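PDB 6LN0: Non-structural protein 3, which probably joins a macro domain, of a type that commonly binds ADP-ribose, to a ubiquitin-like domain and a papain-like cysteine protease that cleaves the viral polyprotein. Local coordinates for residues 31-36 and 47-52; 105-110 and 132-137; 180-185 and 210-215; 282-287 and 293-298; 396-401 and 409-414. All blocks are in the same frame, centred on the assembly; numbering follows the deposited sequence.

Contact 1 (31-36 and 47-52); sequences LVNPAN and RAIAKL
Strand 31-34 packs against helix 47-52 with the two axes 8.8 Å apart at their closest and inclined at 126°, so that N33 and I49 face each other, their CA atoms 7.0 Å apart. I49 illustrates how one branched side chain can join a helix to a strand. Its CG2 branch meets the end of L31, CD2 to CG2 being 3.8 Å, while the longer branch extends to the strand and sets CD1 3.4 Å from V32 O. N33 crosses the isoleucine at a slant, with ND2 3.5 Å from I49 CB. Its CG lies trans to the backbone nitrogen (chi1 -180°), which carries the amide toward the helix, where ND2 hydrogen-bonds to N41 OD1 and is thus satisfied although buried. Such helix-on-sheet packing is the basis of the macro domain's α/β/α sandwich. The strand lies between strands 83-89 and 117-120, hydrogen-bonded to both, and N33 also touches Y57 of helix 55-64.

Contact 2 (105-110 and 132-137); sequences QAYKSI and VHSLDA
Y107 OH is held by the loop between the two helices: it hydrogen-bonds to the backbone N of L122, while S134, its neighbour across the contact, bonds through OG to the carbonyl O of the same L122. One residue of the loop therefore receives a side chain from each helix, and the two buried hydroxyls are satisfied without being bonded to each other. Between themselves they make only van der Waals contact, with Y107 OH 3.5 Å from S134 CB and 3.6 Å from S134 OG. Both helices belong to the macro domain, whose α/β/α sandwich has helices packed on a central sheet; helix 99-110 precedes strand 117-120, and helix 131-141 follows it, so L122 sits in the loop just beyond that strand. The tyrosine ring spans the gap. Its CG stands trans to the carbonyl carbon (chi1 -68°), sending the ring from its own helix to the other, where the CA atoms of Y107 and A137 are 7.2 Å apart. The methyl of A137 meets the ring obliquely, CB lying 4.0 Å from Y107 CD1. Farther out, the backbone carbonyl of S134 approaches the ring likewise, its O 3.7 Å from Y107 CE1. One turn earlier on the tyrosine's helix, L103 packs against both S134 and A137 and also against H133, while L135 turns to W162 and L165 of helix 158-165.

Contact 3 (180-185 and 210-215); sequences TTKALT and YLEVTE
A salt bridge that skips a strand links K182 to E212 in a small mixed β-sheet, consistent with the ubiquitin-like domain that precedes the papain-like protease in coronaviruses. Strands 180-184 and 209-212 are not neighbours in this sheet: strand 168-173 runs between them, and the two charged side chains meet across it. K182 NZ stands 3.3 Å from E212 OE1, in a weak hydrogen bond, and 3.9 Å from E212 OE2, so the ammonium leans to one carboxylate oxygen. The lysine is extended beyond CG and crosses the glutamate at about a right angle, bringing its CE to 3.6 Å from E212 OE1 as well. T172 of the intervening strand touches the lysine and gives OE1 a second, weak partner through OG1. Just past E212 the chain makes an inverse gamma turn at V213, and T214 then caps helix 215-223. L211, next to E212 on the strand, packs on F195 of strand 194-195 and on C232 and L235 of helix 228-237.

Contact 4 (282-287 and 293-298); sequences ALYREY and NRFVAW
Helices 282-287 and 293-298, with L283 packed against F295 where their CA atoms come closest, form a helix-loop-helix pair in the α-helical part of the papain-like protease, probably its thumb; the axes approach to 7.9 Å. Aromatic contacts dominate one side. F295 turns an edge to the face of Y287 in an offset edge-to-face pair, centroids 5.6 Å apart and planes at 63°, while its own face receives Y284 CA in a CH-pi contact, 4.3 Å from the ring centroid. Y284 CD1 completes the cluster 3.6 Å from F295 CE2, and V266 of helix 260-270 touches F295 and Y287. L283 divides its methyls: CD1 lies 3.8 Å from W298 CB in an apolar contact, and CD2 rests over one face of the R294 guanidinium, toward its rim. Charge enters last. R294 bends at its third torsion (chi3 82°), bringing its guanidinium edge to E286; NH1 lies 2.6 Å from E286 OE2, a salt bridge whose hydrogen bond is weak, with an N-H...O angle of 123°.

Contact 5 (396-401 and 409-414); sequences AAHCWY and NGYDTK
W400 packs against the backbone of G410 and Y411. At chi1 68° its CG sits between the backbone N and the carbonyl carbon, which lays the indole along the 409-414 loop: CB comes 3.9 Å from G410 CA, and Y411 O lies over one face near the rim. W400 NE1 is 3.4 Å from that oxygen, but the angle is too poor for a hydrogen bond. H398 instead has CG trans to its backbone nitrogen (chi1 -176°), placing the imidazole against Y411, with CD2 3.6 Å from Y411 CE1 and the ring planes inclined at 33°. The tyrosine ring also reaches the indole, CD1 lying 4.4 Å from W400 CZ3, completing an aromatic cluster. At the other end N409 N donates to Y401 O over 3.2 Å, a nearly straight bond. H398 also touches C260 at the start of helix 260-270, consistent with the Cys-His pair of papain-like proteases. Y411 meets the imidazole mainly at CD2, a van der Waals contact that engages neither ring nitrogen.

In the fold
From the N terminus the five contacts follow one another in series; none nests or crosses. Contact 1 closes the short connection from a central strand to the next helix, and contact 2 closes a longer excursion through strand 117-120; the two touch through V32 CG1 and I110 CD1, 3.6 Å apart, within the macro domain. Contact 3 ties two non-adjacent strands of the small middle domain. Contact 4 closes the short loop between two helices of the protease, and contact 5 closes the loop leading back into its large sheet. The nearest atoms of contacts 4 and 5 are about 9 Å apart, with helix 260-270 touching both, whereas contacts 1 and 5 lie about 88 Å apart, centre to centre.

Contact 1 (31-36 and 47-52)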
# COMPACT_ATOMS: atom_id res chain seq x y z
N LEU A 31 -15.18 -19.57 -35.72
CA LEU A 31 -15.11 -20.75 -34.89
C LEU A 31 -13.80 -21.45 -35.17
O LEU A 31 -13.54 -21.84 -36.31
CB LEU A 31 -16.29 -21.67 -35.18
CG LEU A 31 -16.34 -23.00 -34.45
CD1 LEU A 31 -16.60 -22.78 -32.97
CD2 LEU A 31 -17.43 -23.87 -35.07
N VAL A 32 -12.95 -21.58 -34.14
CA VAL A 32 -11.66 -22.23 -34.30
C VAL A 32 -11.82 -23.74 -34.15
O VAL A 32 -12.48 -24.23 -33.23
CB VAL A 32 -10.62 -21.70 -33.30
CG1 VAL A 32 -9.30 -22.35 -33.58
CG2 VAL A 32 -10.47 -20.19 -33.39
N ASN A 33 -11.16 -24.48 -35.04
CA ASN A 33 -11.22 -25.94 -35.07
C ASN A 33 -9.83 -26.50 -34.82
O ASN A 33 -8.94 -26.37 -35.69
CB ASN A 33 -11.75 -26.43 -36.42
CG ASN A 33 -11.84 -27.96 -36.52
OD1 ASN A 33 -10.85 -28.68 -36.36
ND2 ASN A 33 -13.04 -28.45 -36.82
N PRO A 34 -9.57 -27.11 -33.68
CA PRO A 34 -8.24 -27.66 -33.41
C PRO A 34 -8.09 -29.03 -34.06
O PRO A 34 -8.71 -30.01 -33.65
CB PRO A 34 -8.21 -27.75 -31.87
CG PRO A 34 -9.44 -27.00 -31.40
CD PRO A 34 -10.44 -27.19 -32.50
N ALA A 35 -7.27 -29.09 -35.11
CA ALA A 35 -7.35 -30.12 -36.11
C ALA A 35 -6.00 -30.78 -36.29
O ALA A 35 -4.98 -30.33 -35.76
CB ALA A 35 -7.83 -29.54 -37.45
N ASN A 36 -6.00 -31.87 -37.05
CA ASN A 36 -4.77 -32.48 -37.52
C ASN A 36 -4.55 -32.09 -38.97
O ASN A 36 -5.45 -31.59 -39.63
CB ASN A 36 -4.82 -34.00 -37.37
CG ASN A 36 -5.93 -34.63 -38.18
OD1 ASN A 36 -5.84 -34.72 -39.41
ND2 ASN A 36 -7.00 -35.06 -37.50
N ARG A 47 -14.34 -33.04 -34.22
CA ARG A 47 -15.47 -33.82 -34.70
C ARG A 47 -16.79 -33.18 -34.30
O ARG A 47 -17.80 -33.40 -34.99
CB ARG A 47 -15.40 -35.26 -34.18
CG ARG A 47 -16.23 -36.26 -34.98
CD ARG A 47 -17.41 -36.80 -34.18
NE ARG A 47 -17.97 -38.01 -34.77
CZ ARG A 47 -17.47 -39.24 -34.58
NH1 ARG A 47 -16.41 -39.39 -33.81
NH2 ARG A 47 -18.03 -40.30 -35.16
N ALA A 48 -16.83 -32.40 -33.22
CA ALA A 48 -18.08 -31.74 -32.86
C ALA A 48 -18.39 -30.59 -33.80
O ALA A 48 -19.56 -30.23 -33.98
CB ALA A 48 -18.02 -31.25 -31.42
N ILE A 49 -17.35 -30.00 -34.40
CA ILE A 49 -17.55 -28.95 -35.38
C ILE A 49 -17.95 -29.55 -36.71
O ILE A 49 -18.86 -29.06 -37.38
CB ILE A 49 -16.26 -28.09 -35.50
CG1 ILE A 49 -16.00 -27.33 -34.21
CG2 ILE A 49 -16.37 -27.11 -36.67
CD1 ILE A 49 -14.55 -26.78 -34.08
N ALA A 50 -17.27 -30.63 -37.10
CA ALA A 50 -17.57 -31.33 -38.34
C ALA A 50 -19.02 -31.77 -38.40
O ALA A 50 -19.69 -31.60 -39.43
CB ALA A 50 -16.62 -32.52 -38.50
N LYS A 51 -19.55 -32.34 -37.31
CA LYS A 51 -20.96 -32.74 -37.33
C LYS A 51 -21.88 -31.59 -36.97
O LYS A 51 -22.94 -31.79 -36.36
CB LYS A 51 -21.19 -33.97 -36.45
CG LYS A 51 -20.98 -33.80 -34.97
CD LYS A 51 -21.84 -34.78 -34.18
CE LYS A 51 -23.31 -34.42 -34.30
NZ LYS A 51 -23.55 -32.94 -34.20
N LEU A 52 -21.48 -30.38 -37.32
CA LEU A 52 -22.27 -29.19 -37.10
C LEU A 52 -22.28 -28.39 -38.39
O LEU A 52 -23.24 -27.68 -38.71
CB LEU A 52 -21.68 -28.36 -35.96
CG LEU A 52 -22.53 -28.12 -34.70
CD1 LEU A 52 -21.92 -27.02 -33.85
CD2 LEU A 52 -23.95 -27.77 -35.07

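Contact 2 (105-110 and 132-137)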
# COMPACT_ATOMS: atom_id res chain seq x y z
N GLN A 105 2.51 -19.56 -30.42
CA GLN A 105 2.39 -19.24 -31.83
C GLN A 105 1.16 -19.87 -32.48
O GLN A 105 0.86 -19.57 -33.64
CB GLN A 105 3.67 -19.63 -32.58
CG GLN A 105 4.90 -18.78 -32.21
CD GLN A 105 4.94 -17.43 -32.92
OE1 GLN A 105 4.34 -17.25 -33.99
NE2 GLN A 105 5.66 -16.46 -32.33
N ALA A 106 0.43 -20.73 -31.75
CA ALA A 106 -0.85 -21.20 -32.27
C ALA A 106 -1.95 -20.17 -32.04
O ALA A 106 -2.75 -19.89 -32.93
CB ALA A 106 -1.24 -22.53 -31.64
N TYR A 107 -1.98 -19.56 -30.85
CA TYR A 107 -2.99 -18.53 -30.59
C TYR A 107 -2.67 -17.25 -31.34
O TYR A 107 -3.59 -16.52 -31.75
CB TYR A 107 -3.08 -18.25 -29.10
CG TYR A 107 -3.66 -19.38 -28.30
CD1 TYR A 107 -2.84 -20.36 -27.76
CD2 TYR A 107 -5.02 -19.46 -28.06
CE1 TYR A 107 -3.36 -21.39 -27.02
CE2 TYR A 107 -5.56 -20.49 -27.31
CZ TYR A 107 -4.72 -21.45 -26.79
OH TYR A 107 -5.24 -22.48 -26.04
N LYS A 108 -1.38 -16.93 -31.49
CA LYS A 108 -0.97 -15.84 -32.37
C LYS A 108 -1.49 -16.09 -33.77
O LYS A 108 -1.98 -15.18 -34.44
CB LYS A 108 0.56 -15.72 -32.40
CG LYS A 108 1.09 -14.35 -32.84
CD LYS A 108 2.46 -14.43 -33.53
CE LYS A 108 2.94 -13.05 -34.01
NZ LYS A 108 2.71 -12.84 -35.47
N SER A 109 -1.39 -17.34 -34.21
CA SER A 109 -1.87 -17.74 -35.52
C SER A 109 -3.37 -17.53 -35.68
O SER A 109 -3.84 -17.37 -36.81
CB SER A 109 -1.48 -19.20 -35.73
OG SER A 109 -2.22 -19.78 -36.76
N ILE A 110 -4.12 -17.48 -34.58
CA ILE A 110 -5.57 -17.41 -34.63
C ILE A 110 -6.06 -15.98 -34.57
O ILE A 110 -6.94 -15.57 -35.35
CB ILE A 110 -6.16 -18.24 -33.46
CG1 ILE A 110 -6.01 -19.74 -33.72
CG2 ILE A 110 -7.61 -17.83 -33.15
CD1 ILE A 110 -6.29 -20.58 -32.51
N VAL A 132 -3.08 -25.12 -18.12
CA VAL A 132 -2.63 -23.84 -17.59
C VAL A 132 -1.65 -23.18 -18.55
O VAL A 132 -1.61 -21.95 -18.66
CB VAL A 132 -2.05 -24.01 -16.17
CG1 VAL A 132 -0.68 -24.66 -16.20
CG2 VAL A 132 -1.99 -22.66 -15.46
N HIS A 133 -0.87 -23.97 -19.29
CA HIS A 133 -0.01 -23.40 -20.33
C HIS A 133 -0.83 -22.86 -21.49
O HIS A 133 -0.54 -21.77 -22.01
CB HIS A 133 1.01 -24.43 -20.82
CG HIS A 133 1.79 -25.07 -19.72
ND1 HIS A 133 2.76 -26.03 -19.95
CD2 HIS A 133 1.76 -24.88 -18.37
CE1 HIS A 133 3.27 -26.42 -18.80
NE2 HIS A 133 2.68 -25.74 -17.83
N SER A 134 -1.84 -23.63 -21.92
CA SER A 134 -2.72 -23.15 -22.99
C SER A 134 -3.41 -21.86 -22.60
O SER A 134 -3.41 -20.89 -23.38
CB SER A 134 -3.75 -24.21 -23.36
OG SER A 134 -3.27 -25.00 -24.45
N LEU A 135 -4.05 -21.83 -21.43
CA LEU A 135 -4.69 -20.59 -21.02
C LEU A 135 -3.68 -19.46 -20.86
O LEU A 135 -4.01 -18.29 -21.07
CB LEU A 135 -5.47 -20.80 -19.73
CG LEU A 135 -6.87 -21.40 -19.93
CD1 LEU A 135 -7.72 -21.17 -18.72
CD2 LEU A 135 -7.57 -20.84 -21.16
N ASP A 136 -2.43 -19.81 -20.54
CA ASP A 136 -1.39 -18.80 -20.38
C ASP A 136 -0.84 -18.35 -21.73
O ASP A 136 -0.64 -17.14 -21.96
CB ASP A 136 -0.26 -19.33 -19.48
CG ASP A 136 0.83 -18.29 -19.22
OD1 ASP A 136 0.50 -17.16 -18.75
OD2 ASP A 136 2.02 -18.61 -19.50
N ALA A 137 -0.57 -19.31 -22.63
CA ALA A 137 -0.20 -18.95 -23.99
C ALA A 137 -1.22 -18.00 -24.59
O ALA A 137 -0.86 -17.04 -25.29
CB ALA A 137 -0.06 -20.20 -24.86

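Contact 3 (180-185 and 210-215)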
# COMPACT_ATOMS: atom_id res chain seq x y z
N THR A 180 -1.94 -10.54 5.52
CA THR A 180 -2.85 -11.34 4.71
C THR A 180 -2.35 -11.39 3.28
O THR A 180 -2.04 -10.36 2.68
CB THR A 180 -4.25 -10.78 4.73
OG1 THR A 180 -4.74 -10.84 6.07
CG2 THR A 180 -5.16 -11.64 3.85
N THR A 181 -2.29 -12.61 2.74
CA THR A 181 -1.89 -12.86 1.36
C THR A 181 -3.13 -13.01 0.50
O THR A 181 -3.95 -13.89 0.74
CB THR A 181 -1.03 -14.12 1.28
OG1 THR A 181 0.10 -14.00 2.15
CG2 THR A 181 -0.59 -14.37 -0.16
N LYS A 182 -3.27 -12.15 -0.51
CA LYS A 182 -4.44 -12.11 -1.37
C LYS A 182 -4.06 -12.39 -2.82
O LYS A 182 -2.93 -12.11 -3.25
CB LYS A 182 -5.14 -10.76 -1.29
CG LYS A 182 -4.98 -10.06 0.06
CD LYS A 182 -5.96 -8.91 0.21
CE LYS A 182 -6.30 -8.65 1.67
NZ LYS A 182 -7.62 -7.96 1.87
N ALA A 183 -5.01 -12.94 -3.57
CA ALA A 183 -4.93 -13.03 -5.03
C ALA A 183 -5.84 -11.94 -5.59
O ALA A 183 -7.06 -12.02 -5.44
CB ALA A 183 -5.37 -14.40 -5.52
N LEU A 184 -5.27 -10.92 -6.20
CA LEU A 184 -6.05 -9.77 -6.61
C LEU A 184 -6.09 -9.65 -8.12
O LEU A 184 -5.11 -9.97 -8.80
CB LEU A 184 -5.49 -8.47 -6.02
CG LEU A 184 -5.49 -8.31 -4.49
CD1 LEU A 184 -4.81 -7.00 -4.12
CD2 LEU A 184 -6.89 -8.36 -3.92
N THR A 185 -7.24 -9.21 -8.65
CA THR A 185 -7.32 -8.85 -10.06
C THR A 185 -6.73 -7.46 -10.25
O THR A 185 -6.69 -6.66 -9.31
CB THR A 185 -8.77 -8.88 -10.55
OG1 THR A 185 -9.39 -7.61 -10.35
CG2 THR A 185 -9.58 -9.94 -9.82
N TYR A 210 2.55 -4.81 1.80
CA TYR A 210 2.04 -3.49 1.49
C TYR A 210 0.98 -3.12 2.50
O TYR A 210 0.24 -3.98 3.00
CB TYR A 210 1.45 -3.42 0.06
CG TYR A 210 2.47 -3.57 -1.04
CD1 TYR A 210 3.15 -2.46 -1.53
CD2 TYR A 210 2.76 -4.82 -1.58
CE1 TYR A 210 4.09 -2.60 -2.52
CE2 TYR A 210 3.69 -4.96 -2.57
CZ TYR A 210 4.35 -3.84 -3.05
OH TYR A 210 5.30 -3.97 -4.04
N LEU A 211 0.91 -1.83 2.83
CA LEU A 211 -0.17 -1.34 3.66
C LEU A 211 -1.42 -1.24 2.78
O LEU A 211 -1.41 -0.57 1.74
CB LEU A 211 0.19 0.02 4.27
CG LEU A 211 -0.77 0.60 5.32
CD1 LEU A 211 -0.87 -0.30 6.56
CD2 LEU A 211 -0.34 2.00 5.72
N GLU A 212 -2.48 -1.93 3.18
CA GLU A 212 -3.78 -1.78 2.55
C GLU A 212 -4.47 -0.60 3.20
O GLU A 212 -4.93 -0.68 4.34
CB GLU A 212 -4.60 -3.05 2.72
CG GLU A 212 -6.09 -2.87 2.45
CD GLU A 212 -6.71 -4.11 1.82
OE1 GLU A 212 -5.96 -5.11 1.67
OE2 GLU A 212 -7.92 -4.06 1.47
N VAL A 213 -4.52 0.52 2.51
CA VAL A 213 -5.04 1.73 3.15
C VAL A 213 -6.56 1.72 3.10
O VAL A 213 -7.17 2.21 2.14
CB VAL A 213 -4.43 2.98 2.51
CG1 VAL A 213 -5.02 4.26 3.12
CG2 VAL A 213 -2.91 2.95 2.67
N THR A 214 -7.18 1.12 4.11
CA THR A 214 -8.63 1.13 4.21
C THR A 214 -9.05 2.50 4.74
O THR A 214 -8.23 3.40 4.89
CB THR A 214 -9.13 0.02 5.12
OG1 THR A 214 -8.72 0.28 6.47
CG2 THR A 214 -8.63 -1.32 4.64
N GLU A 215 -10.33 2.67 5.03
CA GLU A 215 -10.74 3.93 5.64
C GLU A 215 -10.51 3.92 7.14
O GLU A 215 -10.37 4.99 7.74
CB GLU A 215 -12.20 4.25 5.30
CG GLU A 215 -12.37 5.08 4.00
CD GLU A 215 -12.41 6.61 4.22
OE1 GLU A 215 -11.83 7.36 3.40
OE2 GLU A 215 -13.03 7.06 5.21

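Contact 4 (282-287 and 293-298)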
# COMPACT_ATOMS: atom_id res chain seq x y z
N ALA A 282 -4.28 8.01 25.67
CA ALA A 282 -4.37 6.55 25.63
C ALA A 282 -3.00 5.91 25.41
O ALA A 282 -2.69 4.87 26.01
CB ALA A 282 -5.35 6.10 24.54
N LEU A 283 -2.18 6.47 24.51
CA LEU A 283 -0.83 5.94 24.38
C LEU A 283 -0.04 6.22 25.65
O LEU A 283 0.72 5.36 26.14
CB LEU A 283 -0.13 6.54 23.16
CG LEU A 283 -0.90 6.58 21.83
CD1 LEU A 283 0.03 6.97 20.70
CD2 LEU A 283 -1.58 5.26 21.52
N TYR A 284 -0.25 7.39 26.24
CA TYR A 284 0.60 7.84 27.34
C TYR A 284 0.33 7.04 28.60
O TYR A 284 1.26 6.66 29.30
CB TYR A 284 0.36 9.32 27.56
CG TYR A 284 1.12 9.96 28.67
CD1 TYR A 284 2.50 9.98 28.68
CD2 TYR A 284 0.44 10.62 29.69
CE1 TYR A 284 3.19 10.63 29.70
CE2 TYR A 284 1.12 11.27 30.71
CZ TYR A 284 2.49 11.27 30.71
OH TYR A 284 3.16 11.91 31.73
N ARG A 285 -0.94 6.73 28.88
CA ARG A 285 -1.22 5.90 30.04
C ARG A 285 -0.68 4.48 29.85
O ARG A 285 -0.35 3.81 30.84
CB ARG A 285 -2.72 5.94 30.36
CG ARG A 285 -3.12 7.28 31.02
CD ARG A 285 -4.49 7.28 31.69
NE ARG A 285 -5.57 6.85 30.79
CZ ARG A 285 -6.85 7.18 30.94
NH1 ARG A 285 -7.22 7.96 31.95
NH2 ARG A 285 -7.76 6.75 30.07
N GLU A 286 -0.51 4.01 28.61
CA GLU A 286 0.24 2.77 28.43
C GLU A 286 1.68 2.94 28.88
O GLU A 286 2.17 2.20 29.73
CB GLU A 286 0.19 2.31 26.97
CG GLU A 286 -1.11 1.65 26.61
CD GLU A 286 -1.18 1.18 25.17
OE1 GLU A 286 -0.12 0.93 24.54
OE2 GLU A 286 -2.32 1.05 24.66
N TYR A 287 2.37 3.93 28.30
CA TYR A 287 3.76 4.19 28.67
C TYR A 287 3.91 4.29 30.19
O TYR A 287 4.81 3.67 30.77
CB TYR A 287 4.23 5.48 27.99
CG TYR A 287 5.59 6.00 28.43
CD1 TYR A 287 5.74 6.79 29.57
CD2 TYR A 287 6.73 5.73 27.68
CE1 TYR A 287 6.98 7.28 29.95
CE2 TYR A 287 7.96 6.23 28.06
CZ TYR A 287 8.08 6.98 29.18
OH TYR A 287 9.32 7.45 29.54
N ASN A 293 5.61 1.19 23.97
CA ASN A 293 5.86 0.96 22.55
C ASN A 293 5.07 1.92 21.67
O ASN A 293 5.65 2.57 20.79
CB ASN A 293 5.53 -0.49 22.21
CG ASN A 293 6.68 -1.42 22.54
OD1 ASN A 293 7.39 -1.22 23.52
ND2 ASN A 293 6.88 -2.43 21.70
N ARG A 294 3.77 2.04 21.89
CA ARG A 294 2.98 2.87 20.98
C ARG A 294 3.36 4.34 21.12
O ARG A 294 3.63 5.02 20.12
CB ARG A 294 1.50 2.62 21.23
CG ARG A 294 1.07 1.24 20.73
CD ARG A 294 -0.28 0.79 21.26
NE ARG A 294 -1.36 1.36 20.47
CZ ARG A 294 -2.43 1.99 20.98
NH1 ARG A 294 -2.58 2.10 22.28
NH2 ARG A 294 -3.36 2.49 20.16
N PHE A 295 3.42 4.83 22.36
CA PHE A 295 3.70 6.24 22.62
C PHE A 295 5.03 6.66 22.02
O PHE A 295 5.13 7.71 21.39
CB PHE A 295 3.69 6.47 24.13
CG PHE A 295 3.80 7.91 24.54
CD1 PHE A 295 2.92 8.86 24.03
CD2 PHE A 295 4.74 8.30 25.48
CE1 PHE A 295 2.99 10.18 24.43
CE2 PHE A 295 4.82 9.64 25.90
CZ PHE A 295 3.94 10.57 25.37
N VAL A 296 6.06 5.83 22.19
CA VAL A 296 7.39 6.15 21.66
C VAL A 296 7.38 6.10 20.14
O VAL A 296 8.02 6.93 19.47
CB VAL A 296 8.44 5.18 22.24
CG1 VAL A 296 9.74 5.37 21.54
CG2 VAL A 296 8.63 5.46 23.75
N ALA A 297 6.71 5.10 19.57
CA ALA A 297 6.62 5.01 18.11
C ALA A 297 5.90 6.23 17.54
O ALA A 297 6.33 6.80 16.53
CB ALA A 297 5.91 3.72 17.71
N TRP A 298 4.83 6.65 18.20
CA TRP A 298 4.20 7.91 17.82
C TRP A 298 5.19 9.08 17.87
O TRP A 298 5.13 9.98 17.02
CB TRP A 298 3.00 8.17 18.73
CG TRP A 298 2.30 9.43 18.40
CD1 TRP A 298 1.53 9.70 17.28
CD2 TRP A 298 2.28 10.62 19.19
NE1 TRP A 298 1.04 10.99 17.35
CE2 TRP A 298 1.47 11.57 18.51
CE3 TRP A 298 2.84 10.98 20.41
CZ2 TRP A 298 1.25 12.85 19.01
CZ3 TRP A 298 2.61 12.25 20.91
CH2 TRP A 298 1.82 13.17 20.22

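Contact 5 (396-401 and 409-414)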
# COMPACT_ATOMS: atom_id res chain seq x y z
N ALA A 396 27.21 17.69 23.34
CA ALA A 396 27.94 16.53 22.85
C ALA A 396 26.99 15.44 22.34
O ALA A 396 27.19 14.25 22.60
CB ALA A 396 28.87 15.97 23.93
N ALA A 397 25.94 15.85 21.61
CA ALA A 397 24.96 14.96 21.01
C ALA A 397 24.25 14.07 22.03
O ALA A 397 23.73 13.02 21.68
CB ALA A 397 25.58 14.09 19.91
N HIS A 398 24.25 14.48 23.30
CA HIS A 398 23.46 13.84 24.33
C HIS A 398 22.57 14.92 24.93
O HIS A 398 22.93 16.09 24.96
CB HIS A 398 24.34 13.18 25.40
CG HIS A 398 23.59 12.43 26.46
ND1 HIS A 398 22.78 11.34 26.17
CD2 HIS A 398 23.53 12.59 27.80
CE1 HIS A 398 22.26 10.88 27.29
NE2 HIS A 398 22.69 11.62 28.30
N CYS A 399 21.38 14.52 25.38
CA CYS A 399 20.44 15.46 25.98
C CYS A 399 19.72 14.75 27.10
O CYS A 399 19.55 13.52 27.07
CB CYS A 399 19.44 16.01 24.94
SG CYS A 399 18.32 14.83 24.24
N TRP A 400 19.30 15.51 28.10
CA TRP A 400 18.83 14.85 29.31
C TRP A 400 17.96 15.81 30.08
O TRP A 400 18.15 17.03 30.01
CB TRP A 400 20.01 14.37 30.18
CG TRP A 400 20.80 15.50 30.78
CD1 TRP A 400 20.54 16.13 31.96
CD2 TRP A 400 21.98 16.13 30.24
NE1 TRP A 400 21.47 17.12 32.19
CE2 TRP A 400 22.37 17.14 31.15
CE3 TRP A 400 22.74 15.94 29.08
CZ2 TRP A 400 23.48 17.95 30.95
CZ3 TRP A 400 23.84 16.76 28.87
CH2 TRP A 400 24.21 17.74 29.80
N TYR A 401 17.02 15.25 30.84
CA TYR A 401 16.19 16.06 31.71
C TYR A 401 16.93 16.37 33.00
O TYR A 401 17.65 15.52 33.55
CB TYR A 401 14.89 15.34 32.01
CG TYR A 401 14.09 16.00 33.10
CD1 TYR A 401 13.72 17.34 33.00
CD2 TYR A 401 13.71 15.30 34.24
CE1 TYR A 401 12.99 17.95 34.00
CE2 TYR A 401 12.99 15.91 35.24
CZ TYR A 401 12.63 17.24 35.12
OH TYR A 401 11.90 17.85 36.12
N ASN A 409 19.15 13.24 35.14
CA ASN A 409 19.10 11.88 34.58
C ASN A 409 20.24 11.56 33.60
O ASN A 409 20.29 10.45 33.04
CB ASN A 409 17.75 11.67 33.88
CG ASN A 409 16.61 11.68 34.86
OD1 ASN A 409 16.62 12.43 35.84
ND2 ASN A 409 15.62 10.83 34.62
N GLY A 410 21.15 12.52 33.38
CA GLY A 410 22.33 12.36 32.56
C GLY A 410 23.58 12.92 33.24
O GLY A 410 23.85 12.59 34.40
N TYR A 411 24.33 13.78 32.54
CA TYR A 411 25.59 14.31 33.04
C TYR A 411 25.37 15.59 33.86
O TYR A 411 24.26 16.14 33.93
CB TYR A 411 26.56 14.59 31.88
CG TYR A 411 26.66 13.47 30.86
CD1 TYR A 411 26.92 13.74 29.52
CD2 TYR A 411 26.49 12.13 31.23
CE1 TYR A 411 27.01 12.72 28.58
CE2 TYR A 411 26.58 11.10 30.30
CZ TYR A 411 26.84 11.40 28.98
OH TYR A 411 26.92 10.37 28.06
N ASP A 412 26.43 16.08 34.49
CA ASP A 412 26.40 17.37 35.18
C ASP A 412 27.62 18.19 34.78
O ASP A 412 28.38 18.70 35.61
CB ASP A 412 26.31 17.19 36.70
CG ASP A 412 26.12 18.52 37.42
OD1 ASP A 412 25.13 19.23 37.11
OD2 ASP A 412 26.95 18.83 38.31
N THR A 413 27.83 18.28 33.48
CA THR A 413 28.81 19.21 32.95
C THR A 413 28.09 20.50 32.56
O THR A 413 26.89 20.67 32.79
CB THR A 413 29.55 18.59 31.76
OG1 THR A 413 30.26 19.61 31.05
CG2 THR A 413 28.55 17.91 30.82
N LYS A 414 28.85 21.43 31.98
CA LYS A 414 28.26 22.63 31.42
C LYS A 414 27.64 22.28 30.07
O LYS A 414 28.27 21.63 29.23
CB LYS A 414 29.29 23.76 31.27
CG LYS A 414 30.29 23.59 30.14
CD LYS A 414 30.73 24.92 29.55
CE LYS A 414 32.25 24.93 29.35
NZ LYS A 414 32.78 26.23 28.85